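PDB 3FXG: rhamnonate dehydratase from Gibberella zeae PH-1, which probably catalyses the magnesium-dependent dehydration of L-rhamnonate to a 2-keto-3-deoxy sugar acid, as a member of the enolase superfamily. Local coordinates for residues S55-S58 with W59-V63. Sequence-based numbering, arbitrary orientation.
Sequences SRTS and WGINV
Two successive type I beta turns, Thr57 to Gly60 and Gly60 to Val63, coil the loop of the N-terminal domain that runs between helix 36-39 and strand 66-73, and they fold Trp59 and Ile61 back onto Arg56. The carbonyl of Arg56 is the hub. Its O accepts the amide of Ile61 (N to O 3.1 Å) in a nearly straight bond, 163° at the hydrogen, and also lies over the centre of the Trp59 indole, 3.4 Å from CE2. The Trp59 side chain reaches this place because CG sits between its own backbone N and carbonyl carbon (chi1 50°), which brings the ring over the Arg56 carbonyl oxygen. The Thr57-Gly60 turn is closed by Gly60 N donating to Thr57 O at 2.9 Å. Ile61 also packs along the Arg56 side chain: its CG2 is 3.7 Å from Arg56 CB, while CD1 lies over one guanidinium face, offset toward its rim and 3.7 Å from NE. Further on, the Asn62 side chain crosses that of Thr57, with Asn62 CG 3.6 Å from Thr57 CG2. Just ahead of the first turn, Ser55 forms an ST motif, its OG accepting the amide N of Ser58 at 3.2 Å. The side chain of Arg56 is about 8 Å from the bound magnesium ion; NE is held by Leu37 O, and Tyr224 makes a cation-pi contact. Trp59 O and Ser58 O bond to His96 and Arg99 of the second subunit. Together, the Leu37 bond, the Tyr224 contact and Ile61 CD1 would limit how far the guanidinium can turn near the metal site.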
ATOM      1  N   SER A  55     -33.321  27.944  10.607  1.00 23.43           N
ATOM      2  CA  SER A  55     -32.477  29.124  10.755  1.00 23.26           C
ATOM      3  C   SER A  55     -31.063  28.741  11.171  1.00 22.23           C
ATOM      4  O   SER A  55     -30.882  27.898  12.048  1.00 21.84           O
ATOM      5  CB  SER A  55     -33.077  30.053  11.813  1.00 23.55           C
ATOM      6  OG  SER A  55     -32.111  30.961  12.310  1.00 27.44           O
ATOM      7  N   ARG A  56     -30.060  29.358  10.554  1.00 19.18           N
ATOM      8  CA  ARG A  56     -28.687  29.042  10.925  1.00 18.62           C
ATOM      9  C   ARG A  56     -28.306  29.771  12.210  1.00 17.42           C
ATOM     10  O   ARG A  56     -27.382  29.359  12.917  1.00 16.63           O
ATOM     11  CB  ARG A  56     -27.717  29.378   9.785  1.00 17.09           C
ATOM     12  CG  ARG A  56     -27.902  28.468   8.570  1.00 19.81           C
ATOM     13  CD  ARG A  56     -26.600  28.200   7.815  1.00 20.55           C
ATOM     14  NE  ARG A  56     -26.191  29.314   6.963  1.00 21.38           N
ATOM     15  CZ  ARG A  56     -25.140  29.282   6.148  1.00 20.94           C
ATOM     16  NH1 ARG A  56     -24.383  28.194   6.075  1.00 21.03           N
ATOM     17  NH2 ARG A  56     -24.850  30.336   5.396  1.00 23.23           N
ATOM     18  N   THR A  57     -29.027  30.845  12.526  1.00 17.59           N
ATOM     19  CA  THR A  57     -28.752  31.586  13.751  1.00 17.51           C
ATOM     20  C   THR A  57     -29.308  30.820  14.951  1.00 17.49           C
ATOM     21  O   THR A  57     -28.818  30.967  16.072  1.00 16.77           O
ATOM     22  CB  THR A  57     -29.378  33.005  13.728  1.00 20.50           C
ATOM     23  OG1 THR A  57     -30.787  32.912  13.486  1.00 21.02           O
ATOM     24  CG2 THR A  57     -28.728  33.856  12.641  1.00 20.35           C
ATOM     25  N   SER A  58     -30.319  29.988  14.711  1.00 15.00           N
ATOM     26  CA  SER A  58     -30.929  29.209  15.784  1.00 16.28           C
ATOM     27  C   SER A  58     -29.876  28.400  16.540  1.00 16.17           C
ATOM     28  O   SER A  58     -29.881  28.370  17.775  1.00 14.40           O
ATOM     29  CB  SER A  58     -32.005  28.271  15.228  1.00 15.81           C
ATOM     30  OG  SER A  58     -31.447  27.273  14.391  1.00 17.68           O
ATOM     31  N   TRP A  59     -28.969  27.757  15.806  1.00 14.68           N
ATOM     32  CA  TRP A  59     -27.922  26.973  16.451  1.00 15.76           C
ATOM     33  C   TRP A  59     -26.653  27.770  16.749  1.00 16.44           C
ATOM     34  O   TRP A  59     -25.690  27.231  17.296  1.00 16.43           O
ATOM     35  CB  TRP A  59     -27.588  25.702  15.646  1.00 15.41           C
ATOM     36  CG  TRP A  59     -27.310  25.889  14.185  1.00 14.13           C
ATOM     37  CD1 TRP A  59     -28.203  25.763  13.159  1.00 14.98           C
ATOM     38  CD2 TRP A  59     -26.042  26.178  13.582  1.00 13.89           C
ATOM     39  NE1 TRP A  59     -27.569  25.948  11.954  1.00 14.04           N
ATOM     40  CE2 TRP A  59     -26.243  26.206  12.182  1.00 14.27           C
ATOM     41  CE3 TRP A  59     -24.757  26.415  14.086  1.00 14.89           C
ATOM     42  CZ2 TRP A  59     -25.204  26.463  11.279  1.00 12.30           C
ATOM     43  CZ3 TRP A  59     -23.718  26.671  13.184  1.00 12.09           C
ATOM     44  CH2 TRP A  59     -23.952  26.692  11.797  1.00 13.73           C
ATOM     45  N   GLY A  60     -26.649  29.049  16.379  1.00 15.99           N
ATOM     46  CA  GLY A  60     -25.514  29.906  16.691  1.00 16.04           C
ATOM     47  C   GLY A  60     -24.462  30.283  15.665  1.00 16.41           C
ATOM     48  O   GLY A  60     -23.365  30.679  16.049  1.00 17.51           O
ATOM     49  N   ILE A  61     -24.768  30.201  14.375  1.00 16.67           N
ATOM     50  CA  ILE A  61     -23.767  30.551  13.371  1.00 16.10           C
ATOM     51  C   ILE A  61     -23.274  31.997  13.526  1.00 16.29           C
ATOM     52  O   ILE A  61     -22.187  32.348  13.066  1.00 14.10           O
ATOM     53  CB  ILE A  61     -24.320  30.359  11.939  1.00 17.66           C
ATOM     54  CG1 ILE A  61     -23.160  30.288  10.942  1.00 17.66           C
ATOM     55  CG2 ILE A  61     -25.254  31.519  11.578  1.00 18.92           C
ATOM     56  CD1 ILE A  61     -23.578  29.877   9.537  1.00 17.40           C
ATOM     57  N   ASN A  62     -24.068  32.823  14.198  1.00 15.88           N
ATOM     58  CA  ASN A  62     -23.734  34.232  14.391  1.00 17.57           C
ATOM     59  C   ASN A  62     -23.343  34.560  15.833  1.00 17.44           C
ATOM     60  O   ASN A  62     -23.284  35.728  16.216  1.00 18.80           O
ATOM     61  CB  ASN A  62     -24.942  35.084  13.999  1.00 18.27           C
ATOM     62  CG  ASN A  62     -26.139  34.838  14.902  1.00 20.10           C
ATOM     63  OD1 ASN A  62     -26.324  33.732  15.421  1.00 19.70           O
ATOM     64  ND2 ASN A  62     -26.965  35.862  15.089  1.00 20.31           N
ATOM     65  N   VAL A  63     -23.059  33.533  16.625  1.00 17.62           N
ATOM     66  CA  VAL A  63     -22.727  33.732  18.032  1.00 16.13           C
ATOM     67  C   VAL A  63     -21.469  34.541  18.356  1.00 16.42           C
ATOM     68  O   VAL A  63     -21.433  35.247  19.364  1.00 16.84           O
ATOM     69  CB  VAL A  63     -22.635  32.368  18.771  1.00 18.44           C
ATOM     70  CG1 VAL A  63     -21.384  31.613  18.334  1.00 16.14           C
ATOM     71  CG2 VAL A  63     -22.640  32.590  20.273  1.00 17.72           C
TER